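Local coordinates for protein alkylpurine DNA glycosylase AlkC (Pseudomonas fluorescens, PDB 5VHV) that removes alkylated purine bases from damaged DNA as a glycosylase that does not flip the lesion out of the helix, at residues S274-S279 against G317-I322; S19-V24 against L69-A74; L181-S186 against P220-I225; A263-G268 against A355-R360. One frame throughout, in Å; residues are numbered along the deposited sequence. Where two conformers were deposited one is given.

Overall arrangement
From the N terminus the chain first runs through an all-helical part, where contact 2 closes a loop of 44 intervening residues by bringing helix 65-75 back against helix 11-24. Contact 3 follows in series, closing a loop of 33 residues, and joins the loop after helix 175-181 to the start of helix 220-229. The chain then enters its beta domain. There contact 4 spans 86 residues, pairing the end of the first strand, 253-265, with the last, 350-359, and contact 1 lies wholly within that span, joining strand 270-279 to 319-327. No two contacts cross. Contacts 1 and 4 share one sheet, their centres about 25 Å apart, whereas the centres of contacts 1 and 2 are about 62 Å apart.

Contact 1 of 4, residues S274-S279 against G317-I322; sequences SFTLES and GAQQHI
Ala318 O accepts the backbone N-H of Ser279 at 2.8 Å and also meets the C-H of Glu278 CA, at one end of an antiparallel pairing of strands 270-279 and 319-327. Both belong to the C-terminal beta domain, consistent with an immunoglobulin-like fold, and 319-327 is an outermost strand of its sheet. Leu277 with Gln320 and Phe275 with Ile322 form hydrogen-bonded pairs, Ile322 N reaching Phe275 O at 2.8 Å. Between them, in the non-hydrogen-bonded pair Thr276-His321, the side chains lie side by side and Thr276 OG1 hydrogen-bonds His321 ND1 at 3.0 Å. Thr276 holds OG1 beside its own backbone N (chi1 -55°), which leaves CG2 to meet Gln319 NE2 at 3.9 Å. On the other face Ile322 crosses the Phe275 ring: CB lies above it, offset toward the rim, in a CH-pi contact, and CG2 approaches CZ to 3.6 Å. Leu277 CG sits at the ring edge, in plane, while Leu277 CD1 meets Ile322 CD1 at 3.8 Å. Val289 of strand 285-294 packs on all three side chains. Beyond the Glu278-Gln319 pair, Ser279 OG, already bonded to Ala281 N, takes a weak bond from Gly317 N at 3.2 Å.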
# COMPACT_ATOMS: atom_id res chain seq x y z
N SER A 274 26.22 -13.22 -5.08
CA SER A 274 26.44 -13.34 -6.51
C SER A 274 26.45 -14.80 -6.93
O SER A 274 26.76 -15.70 -6.14
CB SER A 274 27.74 -12.64 -6.94
OG SER A 274 28.90 -13.24 -6.37
N PHE A 275 26.05 -15.02 -8.17
CA PHE A 275 26.05 -16.34 -8.81
C PHE A 275 25.81 -16.13 -10.30
O PHE A 275 25.45 -15.04 -10.76
CB PHE A 275 24.99 -17.25 -8.21
CG PHE A 275 23.61 -16.66 -8.22
CD1 PHE A 275 23.19 -15.81 -7.20
CD2 PHE A 275 22.73 -16.92 -9.27
CE1 PHE A 275 21.91 -15.25 -7.21
CE2 PHE A 275 21.46 -16.36 -9.29
CZ PHE A 275 21.05 -15.52 -8.25
N THR A 276 26.00 -17.21 -11.05
CA THR A 276 25.79 -17.26 -12.48
C THR A 276 24.78 -18.36 -12.79
O THR A 276 24.88 -19.46 -12.24
CB THR A 276 27.11 -17.52 -13.21
OG1 THR A 276 28.07 -16.53 -12.80
CG2 THR A 276 26.92 -17.46 -14.73
N LEU A 277 23.81 -18.06 -13.65
CA LEU A 277 22.86 -19.05 -14.14
C LEU A 277 23.24 -19.40 -15.57
O LEU A 277 23.42 -18.50 -16.40
CB LEU A 277 21.43 -18.52 -14.10
CG LEU A 277 20.90 -18.18 -12.71
CD1 LEU A 277 19.51 -17.58 -12.81
CD2 LEU A 277 20.89 -19.41 -11.81
N GLU A 278 23.36 -20.69 -15.86
CA GLU A 278 23.62 -21.18 -17.20
C GLU A 278 22.41 -21.95 -17.69
O GLU A 278 22.01 -22.95 -17.08
CB GLU A 278 24.86 -22.08 -17.21
CG GLU A 278 25.16 -22.67 -18.60
CD GLU A 278 26.02 -23.91 -18.54
OE1 GLU A 278 26.06 -24.66 -19.55
OE2 GLU A 278 26.66 -24.14 -17.50
N SER A 279 21.85 -21.51 -18.81
CA SER A 279 20.76 -22.26 -19.42
C SER A 279 21.26 -23.60 -19.94
O SER A 279 22.33 -23.70 -20.54
CB SER A 279 20.13 -21.48 -20.56
OG SER A 279 19.32 -22.34 -21.35
N GLY A 317 21.19 -21.91 -23.91
CA GLY A 317 22.60 -22.09 -23.64
C GLY A 317 23.33 -20.86 -23.11
O GLY A 317 24.53 -20.93 -22.87
N ALA A 318 22.62 -19.75 -22.91
CA ALA A 318 23.27 -18.53 -22.45
C ALA A 318 23.56 -18.61 -20.95
O ALA A 318 23.00 -19.43 -20.22
CB ALA A 318 22.39 -17.31 -22.73
N GLN A 319 24.46 -17.74 -20.48
CA GLN A 319 24.66 -17.59 -19.05
C GLN A 319 24.46 -16.13 -18.66
O GLN A 319 24.55 -15.22 -19.49
CB GLN A 319 26.03 -18.10 -18.59
CG GLN A 319 27.20 -17.25 -18.99
CD GLN A 319 28.51 -17.73 -18.36
OE1 GLN A 319 28.81 -18.93 -18.35
NE2 GLN A 319 29.28 -16.79 -17.82
N GLN A 320 24.15 -15.92 -17.39
CA GLN A 320 23.84 -14.59 -16.88
C GLN A 320 24.40 -14.46 -15.48
O GLN A 320 24.03 -15.23 -14.59
CB GLN A 320 22.32 -14.36 -16.87
CG GLN A 320 21.92 -13.01 -16.31
CD GLN A 320 22.40 -11.88 -17.17
OE1 GLN A 320 22.27 -11.93 -18.39
NE2 GLN A 320 23.00 -10.87 -16.56
N HIS A 321 25.28 -13.48 -15.28
CA HIS A 321 25.76 -13.14 -13.95
C HIS A 321 24.69 -12.37 -13.21
O HIS A 321 24.01 -11.51 -13.79
CB HIS A 321 27.03 -12.29 -14.03
CG HIS A 321 28.19 -12.95 -14.70
ND1 HIS A 321 28.87 -14.01 -14.13
CD2 HIS A 321 28.81 -12.70 -15.87
CE1 HIS A 321 29.86 -14.38 -14.92
NE2 HIS A 321 29.84 -13.60 -15.99
N ILE A 322 24.55 -12.66 -11.92
CA ILE A 322 23.60 -11.96 -11.06
C ILE A 322 24.35 -11.55 -9.81
O ILE A 322 25.16 -12.31 -9.27
CB ILE A 322 22.37 -12.84 -10.74
CG1 ILE A 322 21.55 -13.02 -12.04
CG2 ILE A 322 21.52 -12.21 -9.64
CD1 ILE A 322 20.41 -13.99 -11.95

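Contact 2 of 4, residues S19-V24 against L69-A74; sequences SEMTAV and LTLLYA
This is a small apolar helix-helix contact near the N terminus of the protein, with Val24 and Met21 of helix 11-24 set against Leu71, Leu72 and Ala74 of helix 65-75. No hydrogen bond crosses it, and only 221 Å² of surface is buried between the two segments. Val24, at the end of its helix, points toward helix 65-75 and divides its two methyls between two residues. CG1 meets the methyl of Ala74, CB, at 3.8 Å. With CG1 beside the backbone N (chi1 -52°), Val24 CG2 falls between the backbone N and the carbonyl carbon and faces Leu71, 4.3 Å from Leu71 CB and 3.9 Å from Leu71 O. Leu71 in turn brings CD2 within 3.9 Å of Val24 O. Near these segments the helix axes come within 9.6 Å and run 116° apart, so the helices cross steeply and touch over a short patch. Apolar packing between helices of this kind builds an alpha-helical solenoid, here consistent with the HEAT-like repeats of the AlkC and AlkD family. One turn before Val24, Met21 reaches across with the end of its chain, CE lying 4.2 Å from Leu71 CD1 and SD 4.3 Å from Leu72 CD2. Leu72 also packs on Leu88 and Tyr91 of helix 87-95. Arg78 lies against Val24 and forms a salt bridge with Glu20.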
# COMPACT_ATOMS: atom_id res chain seq x y z
N SER A 19 -6.62 30.97 8.86
CA SER A 19 -6.72 32.14 7.99
C SER A 19 -7.62 31.86 6.79
O SER A 19 -8.42 32.71 6.38
CB SER A 19 -5.33 32.58 7.52
OG SER A 19 -4.51 32.89 8.63
N GLU A 20 -7.49 30.67 6.20
CA GLU A 20 -8.34 30.35 5.06
C GLU A 20 -9.78 30.11 5.50
O GLU A 20 -10.71 30.43 4.75
CB GLU A 20 -7.77 29.13 4.33
CG GLU A 20 -6.38 29.38 3.72
CD GLU A 20 -6.32 30.55 2.77
OE1 GLU A 20 -7.30 30.80 2.04
OE2 GLU A 20 -5.28 31.24 2.76
N MET A 21 -9.99 29.60 6.71
CA MET A 21 -11.35 29.50 7.23
C MET A 21 -11.97 30.88 7.41
O MET A 21 -13.16 31.08 7.11
CB MET A 21 -11.38 28.75 8.56
CG MET A 21 -11.53 27.25 8.46
SD MET A 21 -13.06 26.70 7.66
CE MET A 21 -14.32 27.62 8.51
N THR A 22 -11.21 31.83 7.95
CA THR A 22 -11.70 33.19 8.06
C THR A 22 -12.04 33.77 6.70
O THR A 22 -13.00 34.54 6.56
CB THR A 22 -10.65 34.06 8.77
OG1 THR A 22 -10.62 33.72 10.17
CG2 THR A 22 -10.94 35.55 8.62
N ALA A 23 -11.28 33.41 5.67
CA ALA A 23 -11.55 33.93 4.33
C ALA A 23 -12.91 33.44 3.82
O ALA A 23 -13.63 34.19 3.17
CB ALA A 23 -10.44 33.54 3.35
N VAL A 24 -13.27 32.18 4.10
CA VAL A 24 -14.57 31.67 3.64
C VAL A 24 -15.69 31.98 4.64
O VAL A 24 -16.87 31.91 4.27
CB VAL A 24 -14.55 30.16 3.35
CG1 VAL A 24 -13.40 29.80 2.41
CG2 VAL A 24 -14.47 29.33 4.61
N LEU A 69 -20.60 22.09 6.07
CA LEU A 69 -20.10 21.47 4.84
C LEU A 69 -19.96 22.50 3.73
O LEU A 69 -18.99 22.47 2.96
CB LEU A 69 -21.02 20.33 4.40
CG LEU A 69 -20.90 18.97 5.06
CD1 LEU A 69 -21.79 18.00 4.30
CD2 LEU A 69 -19.46 18.45 5.11
N THR A 70 -20.91 23.42 3.62
CA THR A 70 -20.80 24.48 2.62
C THR A 70 -19.49 25.25 2.78
O THR A 70 -18.80 25.52 1.78
CB THR A 70 -22.01 25.41 2.71
OG1 THR A 70 -23.18 24.66 2.36
CG2 THR A 70 -21.87 26.59 1.76
N LEU A 71 -19.12 25.59 4.01
CA LEU A 71 -17.85 26.28 4.23
C LEU A 71 -16.68 25.39 3.84
O LEU A 71 -15.70 25.87 3.26
CB LEU A 71 -17.70 26.68 5.69
CG LEU A 71 -18.78 27.58 6.27
CD1 LEU A 71 -18.46 27.89 7.72
CD2 LEU A 71 -18.92 28.88 5.47
N LEU A 72 -16.74 24.11 4.19
CA LEU A 72 -15.61 23.23 3.93
C LEU A 72 -15.45 22.94 2.44
O LEU A 72 -14.31 22.75 1.96
CB LEU A 72 -15.80 21.94 4.73
CG LEU A 72 -15.82 22.11 6.27
CD1 LEU A 72 -16.01 20.75 6.92
CD2 LEU A 72 -14.55 22.77 6.82
N TYR A 73 -16.55 22.92 1.67
CA TYR A 73 -16.42 22.87 0.22
C TYR A 73 -15.60 24.05 -0.30
O TYR A 73 -14.76 23.88 -1.19
CB TYR A 73 -17.80 22.88 -0.45
CG TYR A 73 -18.45 21.53 -0.70
CD1 TYR A 73 -18.63 20.61 0.32
CD2 TYR A 73 -18.90 21.19 -1.98
CE1 TYR A 73 -19.26 19.38 0.09
CE2 TYR A 73 -19.53 19.98 -2.23
CZ TYR A 73 -19.71 19.07 -1.20
OH TYR A 73 -20.34 17.87 -1.45
N ALA A 74 -15.85 25.25 0.23
CA ALA A 74 -15.09 26.42 -0.22
C ALA A 74 -13.67 26.39 0.30
O ALA A 74 -12.75 26.89 -0.37
CB ALA A 74 -15.77 27.71 0.22

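Contact 3 of 4, residues L181-S186 against P220-I225; sequences LKADSS and PHTAWI
A loop carbonyl, Lys182 O, is met by two side chains of one helix, a hydroxyl and a methyl. Thr222 OG1 donates to it at 2.8 Å, approaching 35° out of the carbonyl plane, and Ile225 CD1, a turn further along, touches the same oxygen at 3.5 Å. Thr222 carries OG1 beside its own backbone N (chi1 -51°), where it also meets Ala183 CB at 3.6 Å. A valine in place of Thr222 would keep the bulk but lose the hydroxyl, and would probably leave Lys182 O without its hydrogen-bond donor from helix 220-229. His221 leans on the next part of the loop: CD2 lies 3.6 Å from Asp184 O, while Ala183 O is at the ring edge, near its plane. Asp184 O is itself bonded by Arg190. Within the loop an Asx turn forms, Ser186 N giving its hydrogen at 2.9 Å to the anti lone pair of Asp184 OD1, and Arg147 pairs with OD2. Ser186 is the N-cap of helix 187-201, and the loop joins that helix to helix 175-181 in the helical, probably HEAT-like, domain. Helix 220-229 packs its first turns onto this loop, and Trp215, in the loop before that helix, touches Lys182, Thr222 and Ile225.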
# COMPACT_ATOMS: atom_id res chain seq x y z
N LEU A 181 -12.60 -2.38 -12.99
CA LEU A 181 -11.39 -1.58 -13.03
C LEU A 181 -10.16 -2.35 -13.53
O LEU A 181 -9.06 -1.77 -13.57
CB LEU A 181 -11.12 -1.00 -11.63
CG LEU A 181 -12.23 -0.12 -11.03
CD1 LEU A 181 -11.90 0.32 -9.58
CD2 LEU A 181 -12.49 1.11 -11.88
N LYS A 182 -10.32 -3.61 -13.96
CA LYS A 182 -9.18 -4.49 -14.23
C LYS A 182 -8.44 -4.12 -15.51
O LYS A 182 -7.40 -4.72 -15.80
CB LYS A 182 -9.62 -5.95 -14.34
CG LYS A 182 -10.42 -6.28 -15.60
CD LYS A 182 -10.89 -7.73 -15.55
CE LYS A 182 -11.77 -8.10 -16.72
NZ LYS A 182 -13.09 -7.42 -16.66
N ALA A 183 -8.96 -3.17 -16.29
CA ALA A 183 -8.25 -2.63 -17.44
C ALA A 183 -8.30 -1.11 -17.44
O ALA A 183 -8.31 -0.49 -18.50
CB ALA A 183 -8.80 -3.19 -18.75
N ASP A 184 -8.32 -0.50 -16.25
CA ASP A 184 -8.52 0.94 -16.16
C ASP A 184 -7.37 1.68 -16.83
O ASP A 184 -6.21 1.26 -16.76
CB ASP A 184 -8.63 1.36 -14.70
CG ASP A 184 -9.35 2.68 -14.54
OD1 ASP A 184 -8.70 3.73 -14.75
OD2 ASP A 184 -10.56 2.66 -14.24
N SER A 185 -7.71 2.79 -17.49
CA SER A 185 -6.72 3.61 -18.18
C SER A 185 -5.84 4.39 -17.22
O SER A 185 -4.79 4.89 -17.64
CB SER A 185 -7.42 4.57 -19.15
OG SER A 185 -8.29 5.44 -18.45
N SER A 186 -6.23 4.51 -15.95
CA SER A 186 -5.52 5.30 -14.96
C SER A 186 -4.53 4.43 -14.19
O SER A 186 -4.92 3.46 -13.55
CB SER A 186 -6.50 5.94 -13.98
OG SER A 186 -5.85 6.35 -12.77
N PRO A 220 -2.16 -5.01 -21.70
CA PRO A 220 -1.00 -4.70 -20.85
C PRO A 220 -1.37 -4.06 -19.52
O PRO A 220 -0.64 -4.23 -18.54
CB PRO A 220 -0.15 -3.76 -21.72
CG PRO A 220 -1.10 -3.21 -22.72
CD PRO A 220 -2.12 -4.26 -22.97
N HIS A 221 -2.49 -3.34 -19.46
CA HIS A 221 -2.95 -2.80 -18.18
C HIS A 221 -3.34 -3.92 -17.23
O HIS A 221 -2.97 -3.91 -16.05
CB HIS A 221 -4.14 -1.87 -18.41
CG HIS A 221 -3.78 -0.58 -19.08
ND1 HIS A 221 -2.50 -0.09 -19.10
CD2 HIS A 221 -4.54 0.31 -19.76
CE1 HIS A 221 -2.48 1.05 -19.77
NE2 HIS A 221 -3.70 1.32 -20.17
N THR A 222 -4.08 -4.90 -17.74
CA THR A 222 -4.50 -6.04 -16.93
C THR A 222 -3.30 -6.90 -16.54
O THR A 222 -3.20 -7.36 -15.39
CB THR A 222 -5.55 -6.84 -17.71
OG1 THR A 222 -6.58 -5.95 -18.16
CG2 THR A 222 -6.16 -7.95 -16.84
N ALA A 223 -2.36 -7.12 -17.47
CA ALA A 223 -1.14 -7.86 -17.14
C ALA A 223 -0.37 -7.19 -16.01
O ALA A 223 0.15 -7.86 -15.11
CB ALA A 223 -0.25 -8.00 -18.38
N TRP A 224 -0.26 -5.86 -16.05
CA TRP A 224 0.47 -5.15 -15.01
C TRP A 224 -0.22 -5.32 -13.66
O TRP A 224 0.43 -5.60 -12.64
CB TRP A 224 0.59 -3.66 -15.36
CG TRP A 224 1.43 -2.88 -14.39
CD1 TRP A 224 2.76 -2.56 -14.52
CD2 TRP A 224 1.00 -2.30 -13.13
NE1 TRP A 224 3.18 -1.83 -13.42
CE2 TRP A 224 2.13 -1.67 -12.56
CE3 TRP A 224 -0.21 -2.27 -12.45
CZ2 TRP A 224 2.05 -0.99 -11.33
CZ3 TRP A 224 -0.28 -1.61 -11.21
CH2 TRP A 224 0.85 -0.98 -10.67
N ILE A 225 -1.55 -5.18 -13.64
CA ILE A 225 -2.29 -5.41 -12.40
C ILE A 225 -2.04 -6.81 -11.89
O ILE A 225 -1.81 -7.02 -10.69
CB ILE A 225 -3.80 -5.16 -12.62
CG1 ILE A 225 -4.07 -3.66 -12.88
CG2 ILE A 225 -4.60 -5.63 -11.42
CD1 ILE A 225 -5.53 -3.34 -13.19

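Contact 4 of 4, residues A263-G268 against A355-R360; sequences AVINLG and AEFELR
Val264 CG1 sits over the centre of the Arg360 guanidinium, 3.5 Å from CZ, the two side chains crossing at about a right angle. Asn266 OD1 accepts from Arg360 NH1 at 3.0 Å, but the donor stands well above the amide's carbonyl plane, and the two flat groups are turned 46° apart. A water in the guanidinium plane joins Arg360 NH2 to Val264 O. These side chains are aligned by the backbone beneath, where Ile265 N donates to Glu358 O and Arg360 N to Ile265 O, both at 2.9 Å. The pairing is parallel, between the first strand of the beta domain, 253-265, and the last, 350-359, in an otherwise antiparallel sheet of probably immunoglobulin-like fold. On the opposite face Ile265 turns CG1 between its backbone N and carbonyl carbon (chi1 57°), which carries it to Phe357 CD2 at 4.0 Å, and its CD1 meets Leu359 CD1. With Ile265 cut back to an alanine, a gap would probably open beside the Phe357 ring and Leu359 CD1 would lose a neighbour. Leu267 adds to this side, its CD1 lying 4.1 Å from Leu359 CD2. Further out, His341 stacks on Phe357, Ile271 packs against both Ile265 and Phe357, and Glu269 OE1 accepts from Asn266 N.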
# COMPACT_ATOMS: atom_id res chain seq x y z
N ALA A 263 32.33 -13.36 4.35
CA ALA A 263 31.76 -14.46 5.11
C ALA A 263 31.31 -14.02 6.50
O ALA A 263 30.42 -14.64 7.09
CB ALA A 263 32.79 -15.59 5.22
N VAL A 264 31.94 -12.98 7.04
CA VAL A 264 31.65 -12.48 8.39
C VAL A 264 31.61 -10.96 8.33
O VAL A 264 32.55 -10.34 7.82
CB VAL A 264 32.72 -12.95 9.40
CG1 VAL A 264 32.29 -12.57 10.82
CG2 VAL A 264 32.96 -14.45 9.28
N ILE A 265 30.54 -10.37 8.87
CA ILE A 265 30.38 -8.92 8.87
C ILE A 265 30.02 -8.44 10.27
O ILE A 265 29.48 -9.17 11.09
CB ILE A 265 29.30 -8.43 7.87
CG1 ILE A 265 27.95 -9.09 8.16
CG2 ILE A 265 29.74 -8.66 6.45
CD1 ILE A 265 26.77 -8.26 7.63
N ASN A 266 30.35 -7.17 10.52
CA ASN A 266 29.74 -6.43 11.62
C ASN A 266 28.47 -5.76 11.13
O ASN A 266 28.32 -5.44 9.95
CB ASN A 266 30.69 -5.37 12.16
CG ASN A 266 31.98 -5.95 12.66
OD1 ASN A 266 31.98 -6.94 13.37
ND2 ASN A 266 33.09 -5.35 12.27
N LEU A 267 27.55 -5.54 12.06
CA LEU A 267 26.36 -4.77 11.76
C LEU A 267 26.76 -3.42 11.19
O LEU A 267 27.68 -2.76 11.70
CB LEU A 267 25.52 -4.61 13.02
CG LEU A 267 24.03 -4.32 12.93
CD1 LEU A 267 23.32 -5.24 11.97
CD2 LEU A 267 23.40 -4.42 14.32
N GLY A 268 26.09 -3.02 10.11
CA GLY A 268 26.41 -1.82 9.38
C GLY A 268 27.11 -2.05 8.06
O GLY A 268 27.15 -1.12 7.24
N ALA A 355 23.95 -20.07 0.65
CA ALA A 355 25.24 -19.65 1.17
C ALA A 355 24.98 -18.98 2.51
O ALA A 355 23.84 -18.82 2.93
CB ALA A 355 25.97 -18.71 0.20
N GLU A 356 26.05 -18.63 3.21
CA GLU A 356 25.90 -18.16 4.59
C GLU A 356 26.75 -16.92 4.80
O GLU A 356 27.81 -16.76 4.19
CB GLU A 356 26.34 -19.22 5.62
CG GLU A 356 25.66 -20.56 5.50
CD GLU A 356 26.22 -21.41 4.39
OE1 GLU A 356 27.46 -21.58 4.32
OE2 GLU A 356 25.41 -21.90 3.57
N PHE A 357 26.31 -16.07 5.71
CA PHE A 357 27.19 -15.09 6.31
C PHE A 357 26.94 -15.05 7.81
O PHE A 357 25.83 -15.31 8.28
CB PHE A 357 27.02 -13.69 5.70
CG PHE A 357 25.69 -13.02 5.98
CD1 PHE A 357 24.60 -13.23 5.15
CD2 PHE A 357 25.55 -12.14 7.04
CE1 PHE A 357 23.39 -12.59 5.39
CE2 PHE A 357 24.37 -11.50 7.28
CZ PHE A 357 23.28 -11.72 6.44
N GLU A 358 28.00 -14.73 8.55
CA GLU A 358 27.92 -14.60 10.00
C GLU A 358 27.85 -13.13 10.37
O GLU A 358 28.68 -12.34 9.92
CB GLU A 358 29.15 -15.24 10.66
CG GLU A 358 29.10 -15.23 12.18
CD GLU A 358 28.31 -16.40 12.76
OE1 GLU A 358 27.96 -17.37 12.03
OE2 GLU A 358 28.04 -16.34 13.98
N LEU A 359 26.87 -12.78 11.19
CA LEU A 359 26.75 -11.44 11.74
C LEU A 359 27.35 -11.47 13.15
O LEU A 359 26.93 -12.28 13.99
CB LEU A 359 25.29 -10.98 11.77
CG LEU A 359 25.00 -9.61 12.38
CD1 LEU A 359 25.79 -8.53 11.65
CD2 LEU A 359 23.50 -9.32 12.30
N ARG A 360 28.35 -10.63 13.39
CA ARG A 360 29.12 -10.70 14.63
C ARG A 360 28.33 -10.08 15.78
O ARG A 360 27.51 -9.19 15.57
CB ARG A 360 30.46 -9.97 14.50
CG ARG A 360 31.57 -10.77 13.85
CD ARG A 360 32.94 -10.14 14.16
NE ARG A 360 33.97 -10.56 13.23
CZ ARG A 360 34.23 -9.97 12.06
NH1 ARG A 360 33.52 -8.92 11.66
NH2 ARG A 360 35.20 -10.43 11.29
O HOH W 1 35.55 -9.64 8.39